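PDB 6AM0: KLLA0E01827p from Kluyveromyces lactis, which probably activates the mRNA-decapping enzyme, as a DCP1-family protein with mRNA-binding and enzyme-activator roles. Local coordinates for residues 53-58 against 104-109; 137-142 against 155-160. One frame throughout, in Å; residues are numbered along the deposited sequence.

The two contacts follow one another along the chain: contact 1 closes before contact 2 opens. Their centres lie 20 Å apart on opposite sides of the chain's centre, with nearest atoms about 9 Å apart, so neither touches the other. Contact 1 belongs to the four-stranded antiparallel sheet, where the chain turns a corner out of the five-stranded one; in contact 2 the loop entering edge strand 142-146 meets the turn between strands 149-153 and 159-164. Two sheets and a C-terminal helix fit the PH-like fold expected of the family. A bound peptide packs on Gln53, Arg108, Lys142 and Val159, whereas a chain of another protein hydrogen-bonds to Asn107 O and the Arg108 guanidinium.

Contact 1 of 2, residues 53-58 against 104-109; sequences QGVLAI and IIMNRI
Gln53 N gives its hydrogen to Asn107 OD1 at 2.9 Å, while Gln53 O receives Arg108 N. Asn107 OD1 also accepts Ile109 N at 3.0 Å, an Asx turn; the two donors reach it from opposite faces of the amide plane. The torsion that swings the amide there sets CG anti to the backbone N (chi1 -166°). An alanine here would remove this shared acceptor, is likely to leave Gln53 N and Ile109 N without their mate, and would drop the ND2 bond to Asp112 O. At Gly54 the chain turns its corner; with phi 158° and psi -168° a beta carbon would jam against Gln53 O and also meet Met106 O, to which Gly54 CA makes a CA-H...O contact (3.3 Å). Val55 O accepts Met106 N at 3.1 Å, and their side chains lie side by side, pointing the same way. Leu56 and Ile105 form an antiparallel non-hydrogen-bonded pair whose side chains cross at a slant, Leu56 CD1 3.7 Å from Ile105 CD1. Ala57 and Ile104 make the hydrogen-bonded pair, with bonds both ways. Leu56 packs on Ile173 of helix 167-182 and Ile105 on strand 36-43, while Ala57 and Ile104 face Ile20 of helix 5-23.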
loop_
_atom_site.group_PDB
_atom_site.type_symbol
_atom_site.label_atom_id
_atom_site.label_comp_id
_atom_site.label_asym_id
_atom_site.label_seq_id
_atom_site.Cartn_x
_atom_site.Cartn_y
_atom_site.Cartn_z
ATOM N N GLN F 53 -42.397 -2.358 0.053
ATOM C CA GLN F 53 -42.468 -1.911 1.440
ATOM C C GLN F 53 -43.845 -1.341 1.760
ATOM O O GLN F 53 -44.325 -0.442 1.059
ATOM C CB GLN F 53 -41.397 -0.857 1.707
ATOM C CG GLN F 53 -40.763 -0.961 3.069
ATOM C CD GLN F 53 -39.792 0.161 3.331
ATOM O OE1 GLN F 53 -39.758 1.147 2.594
ATOM N NE2 GLN F 53 -38.990 0.021 4.381
ATOM N N GLY F 54 -44.480 -1.836 2.813
ATOM C CA GLY F 54 -45.781 -1.334 3.197
ATOM C C GLY F 54 -46.539 -2.349 4.031
ATOM O O GLY F 54 -45.981 -3.338 4.508
ATOM N N VAL F 55 -47.833 -2.065 4.200
ATOM C CA VAL F 55 -48.694 -2.937 4.986
ATOM C C VAL F 55 -48.823 -4.285 4.298
ATOM O O VAL F 55 -48.934 -4.372 3.068
ATOM C CB VAL F 55 -50.067 -2.278 5.190
ATOM C CG1 VAL F 55 -50.611 -1.769 3.863
ATOM C CG2 VAL F 55 -51.040 -3.250 5.832
ATOM N N LEU F 56 -48.792 -5.351 5.089
ATOM C CA LEU F 56 -48.896 -6.701 4.557
ATOM C C LEU F 56 -50.211 -7.322 4.996
ATOM O O LEU F 56 -50.660 -7.112 6.126
ATOM C CB LEU F 56 -47.718 -7.564 5.016
ATOM C CG LEU F 56 -47.677 -9.045 4.641
ATOM C CD1 LEU F 56 -46.234 -9.460 4.461
ATOM C CD2 LEU F 56 -48.336 -9.913 5.703
ATOM N N ALA F 57 -50.824 -8.091 4.103
ATOM C CA ALA F 57 -52.109 -8.708 4.387
ATOM C C ALA F 57 -52.180 -10.078 3.737
ATOM O O ALA F 57 -51.777 -10.253 2.583
ATOM C CB ALA F 57 -53.269 -7.835 3.893
ATOM N N ILE F 58 -52.693 -11.048 4.490
ATOM C CA ILE F 58 -52.982 -12.386 3.990
ATOM C C ILE F 58 -54.492 -12.553 3.941
ATOM O O ILE F 58 -55.183 -12.296 4.935
ATOM C CB ILE F 58 -52.339 -13.470 4.867
ATOM C CG1 ILE F 58 -50.820 -13.303 4.874
ATOM C CG2 ILE F 58 -52.751 -14.856 4.379
ATOM C CD1 ILE F 58 -50.102 -14.355 5.669
ATOM N N ILE F 104 -50.237 -10.072 0.113
ATOM C CA ILE F 104 -49.994 -8.842 -0.626
ATOM C C ILE F 104 -49.318 -7.829 0.288
ATOM O O ILE F 104 -49.587 -7.771 1.493
ATOM C CB ILE F 104 -51.297 -8.274 -1.230
ATOM C CG1 ILE F 104 -50.974 -7.269 -2.339
ATOM C CG2 ILE F 104 -52.175 -7.634 -0.157
ATOM C CD1 ILE F 104 -52.178 -6.820 -3.138
ATOM N N ILE F 105 -48.408 -7.057 -0.292
ATOM C CA ILE F 105 -47.803 -5.905 0.352
ATOM C C ILE F 105 -48.148 -4.707 -0.512
ATOM O O ILE F 105 -47.702 -4.613 -1.667
ATOM C CB ILE F 105 -46.285 -6.049 0.513
ATOM C CG1 ILE F 105 -45.964 -7.291 1.340
ATOM C CG2 ILE F 105 -45.699 -4.793 1.154
ATOM C CD1 ILE F 105 -44.619 -7.250 1.991
ATOM N N MET F 106 -48.973 -3.817 0.032
ATOM C CA MET F 106 -49.286 -2.555 -0.620
ATOM C C MET F 106 -48.037 -1.689 -0.607
ATOM O O MET F 106 -47.622 -1.194 0.445
ATOM C CB MET F 106 -50.452 -1.873 0.086
ATOM C CG MET F 106 -51.717 -2.712 0.095
ATOM S SD MET F 106 -52.220 -3.215 -1.565
ATOM C CE MET F 106 -52.607 -1.626 -2.301
ATOM N N ASN F 107 -47.430 -1.517 -1.774
ATOM C CA ASN F 107 -46.104 -0.927 -1.856
ATOM C C ASN F 107 -46.173 0.585 -1.686
ATOM O O ASN F 107 -46.970 1.260 -2.346
ATOM C CB ASN F 107 -45.454 -1.284 -3.190
ATOM C CG ASN F 107 -43.971 -0.996 -3.207
ATOM O OD1 ASN F 107 -43.369 -0.722 -2.167
ATOM N ND2 ASN F 107 -43.368 -1.066 -4.387
ATOM N N ARG F 108 -45.339 1.109 -0.786
ATOM C CA ARG F 108 -45.140 2.543 -0.638
ATOM C C ARG F 108 -44.089 3.091 -1.591
ATOM O O ARG F 108 -44.076 4.299 -1.854
ATOM C CB ARG F 108 -44.713 2.880 0.795
ATOM C CG ARG F 108 -45.666 2.430 1.880
ATOM C CD ARG F 108 -45.100 2.767 3.247
ATOM N NE ARG F 108 -44.801 4.191 3.365
ATOM C CZ ARG F 108 -45.484 5.040 4.127
ATOM N NH1 ARG F 108 -46.509 4.611 4.852
ATOM N NH2 ARG F 108 -45.137 6.320 4.169
ATOM N N ILE F 109 -43.208 2.235 -2.106
ATOM C CA ILE F 109 -42.088 2.695 -2.918
ATOM C C ILE F 109 -42.536 2.984 -4.347
ATOM O O ILE F 109 -42.320 4.083 -4.870
ATOM C CB ILE F 109 -40.951 1.660 -2.875
ATOM C CG1 ILE F 109 -40.435 1.512 -1.439
ATOM C CG2 ILE F 109 -39.839 2.047 -3.839
ATOM C CD1 ILE F 109 -39.487 0.350 -1.235
#

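Contact 2 of 2, residues 137-142 against 155-160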
loop_
_atom_site.group_PDB
_atom_site.type_symbol
_atom_site.label_atom_id
_atom_site.label_comp_id
_atom_site.label_asym_id
_atom_site.label_seq_id
_atom_site.Cartn_x
_atom_site.Cartn_y
_atom_site.Cartn_z
ATOM N N GLU F 137 -46.616 -25.190 -12.916
ATOM C CA GLU F 137 -45.266 -25.626 -12.574
ATOM C C GLU F 137 -45.086 -25.485 -11.060
ATOM O O GLU F 137 -44.244 -24.731 -10.573
ATOM C CB GLU F 137 -44.226 -24.811 -13.338
ATOM C CG GLU F 137 -43.017 -25.591 -13.827
ATOM C CD GLU F 137 -42.011 -24.700 -14.532
ATOM O OE1 GLU F 137 -41.875 -23.526 -14.125
ATOM O OE2 GLU F 137 -41.370 -25.167 -15.501
ATOM N N LEU F 138 -45.898 -26.230 -10.310
ATOM C CA LEU F 138 -46.124 -25.968 -8.894
ATOM C C LEU F 138 -45.431 -27.010 -8.025
ATOM O O LEU F 138 -45.515 -28.213 -8.297
ATOM C CB LEU F 138 -47.620 -25.945 -8.587
ATOM C CG LEU F 138 -48.445 -25.009 -9.471
ATOM C CD1 LEU F 138 -49.855 -24.871 -8.927
ATOM C CD2 LEU F 138 -47.775 -23.646 -9.599
ATOM N N GLU F 139 -44.773 -26.540 -6.969
ATOM C CA GLU F 139 -44.055 -27.350 -6.001
ATOM C C GLU F 139 -44.503 -26.934 -4.607
ATOM O O GLU F 139 -44.747 -25.744 -4.373
ATOM C CB GLU F 139 -42.534 -27.161 -6.162
ATOM C CG GLU F 139 -41.654 -28.271 -5.590
ATOM C CD GLU F 139 -40.996 -27.889 -4.273
ATOM O OE1 GLU F 139 -40.999 -28.721 -3.340
ATOM O OE2 GLU F 139 -40.477 -26.757 -4.170
ATOM N N PRO F 140 -44.649 -27.876 -3.674
ATOM C CA PRO F 140 -45.115 -27.516 -2.328
ATOM C C PRO F 140 -44.286 -26.395 -1.717
ATOM O O PRO F 140 -43.055 -26.399 -1.778
ATOM C CB PRO F 140 -44.962 -28.822 -1.540
ATOM C CG PRO F 140 -45.086 -29.889 -2.563
ATOM C CD PRO F 140 -44.503 -29.333 -3.836
ATOM N N MET F 141 -44.980 -25.420 -1.134
ATOM C CA MET F 141 -44.341 -24.277 -0.500
ATOM C C MET F 141 -43.705 -24.670 0.827
ATOM O O MET F 141 -44.050 -25.683 1.441
ATOM C CB MET F 141 -45.350 -23.155 -0.257
ATOM C CG MET F 141 -45.684 -22.334 -1.479
ATOM S SD MET F 141 -46.976 -21.125 -1.133
ATOM C CE MET F 141 -46.216 -20.185 0.188
ATOM N N LYS F 142 -42.769 -23.837 1.275
ATOM C CA LYS F 142 -42.130 -24.014 2.570
ATOM C C LYS F 142 -42.077 -22.675 3.288
ATOM O O LYS F 142 -42.053 -21.614 2.655
ATOM C CB LYS F 142 -40.712 -24.594 2.430
ATOM C CG LYS F 142 -40.662 -25.988 1.814
ATOM C CD LYS F 142 -39.244 -26.360 1.398
ATOM C CE LYS F 142 -39.229 -27.600 0.518
ATOM N NZ LYS F 142 -37.885 -27.842 -0.076
ATOM N N LEU F 155 -44.352 -21.512 -4.690
ATOM C CA LEU F 155 -44.791 -22.612 -5.539
ATOM C C LEU F 155 -43.943 -22.753 -6.792
ATOM O O LEU F 155 -43.925 -23.833 -7.390
ATOM C CB LEU F 155 -46.254 -22.424 -5.930
ATOM C CG LEU F 155 -47.282 -22.496 -4.803
ATOM C CD1 LEU F 155 -48.637 -22.116 -5.345
ATOM C CD2 LEU F 155 -47.328 -23.886 -4.197
ATOM N N LYS F 156 -43.256 -21.690 -7.211
ATOM C CA LYS F 156 -42.338 -21.754 -8.340
ATOM C C LYS F 156 -40.882 -21.683 -7.898
ATOM O O LYS F 156 -40.011 -21.317 -8.695
ATOM C CB LYS F 156 -42.648 -20.646 -9.346
ATOM C CG LYS F 156 -44.092 -20.643 -9.804
ATOM C CD LYS F 156 -44.298 -19.770 -11.025
ATOM C CE LYS F 156 -43.836 -20.472 -12.291
ATOM N NZ LYS F 156 -44.831 -20.338 -13.394
ATOM N N LYS F 157 -40.608 -22.004 -6.631
ATOM C CA LYS F 157 -39.262 -22.184 -6.094
ATOM C C LYS F 157 -38.484 -20.878 -5.957
ATOM O O LYS F 157 -37.263 -20.902 -5.772
ATOM C CB LYS F 157 -38.463 -23.187 -6.935
ATOM C CG LYS F 157 -39.142 -24.539 -7.095
ATOM C CD LYS F 157 -38.542 -25.311 -8.260
ATOM C CE LYS F 157 -39.469 -26.420 -8.733
ATOM N NZ LYS F 157 -38.994 -26.996 -10.023
ATOM N N GLU F 158 -39.150 -19.732 -6.053
ATOM C CA GLU F 158 -38.535 -18.489 -5.613
ATOM C C GLU F 158 -38.434 -18.487 -4.091
ATOM O O GLU F 158 -39.273 -19.061 -3.393
ATOM C CB GLU F 158 -39.350 -17.283 -6.084
ATOM C CG GLU F 158 -39.641 -17.262 -7.573
ATOM C CD GLU F 158 -40.814 -16.362 -7.924
ATOM O OE1 GLU F 158 -41.558 -15.958 -7.004
ATOM O OE2 GLU F 158 -40.992 -16.062 -9.124
ATOM N N VAL F 159 -37.391 -17.847 -3.573
ATOM C CA VAL F 159 -37.157 -17.793 -2.134
ATOM C C VAL F 159 -37.144 -16.337 -1.704
ATOM O O VAL F 159 -36.267 -15.569 -2.118
ATOM C CB VAL F 159 -35.852 -18.491 -1.731
ATOM C CG1 VAL F 159 -35.553 -18.221 -0.265
ATOM C CG2 VAL F 159 -35.961 -19.985 -1.982
ATOM N N TYR F 160 -38.110 -15.962 -0.869
ATOM C CA TYR F 160 -38.222 -14.606 -0.364
ATOM C C TYR F 160 -38.122 -14.599 1.153
ATOM O O TYR F 160 -38.356 -15.607 1.824
ATOM C CB TYR F 160 -39.542 -13.948 -0.775
ATOM C CG TYR F 160 -39.733 -13.766 -2.257
ATOM C CD1 TYR F 160 -39.199 -12.669 -2.917
ATOM C CD2 TYR F 160 -40.476 -14.675 -2.992
ATOM C CE1 TYR F 160 -39.386 -12.494 -4.270
ATOM C CE2 TYR F 160 -40.669 -14.508 -4.343
ATOM C CZ TYR F 160 -40.121 -13.418 -4.978
ATOM O OH TYR F 160 -40.313 -13.255 -6.330
#
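The loop that enters edge strand 142-146 after helix 121-124 meets here the turn between strands 149-153 and 159-164 of the five-stranded antiparallel sheet, with Glu139 and Leu155 as the closest backbone pair. Glu139 N donates to Leu155 O at 2.9 Å, with an N-H...O angle of 144°. The same oxygen receives a CA-H...O contact from Leu138 CA at 3.4 Å. In return Leu155 CA points its hydrogen at Glu139 O over 3.3 Å.

Leu155 carries the apolar part. With its CG anti to the carbonyl carbon (chi1 -66°), the branch CD2 meets Met141 CG at 3.5 Å, and Met141 SD lies 3.9 Å from Leu155 CG. The Leu138 side chain crosses that of Leu155 at a slant, Leu138 CD2 4.2 Å from Leu155 CB. Leu124 of helix 121-124 also packs on Leu155, and Ile152 of strand 149-153 on Met141.

Toward solvent, the extended Lys157 chain runs across Glu139 at about a right angle, its CG 3.9 Å from Glu139 OE2. Its NZ stands 6.0 Å from Glu139 OE2, too far for a salt bridge; Lys153 NZ makes a long, weak ion pair with that oxygen. Between the two segments the hydrogen bond, the two CA-H...O contacts and the apolar cluster carry the contact, and the acidic and basic side chains near each other would probably add only a loose attraction.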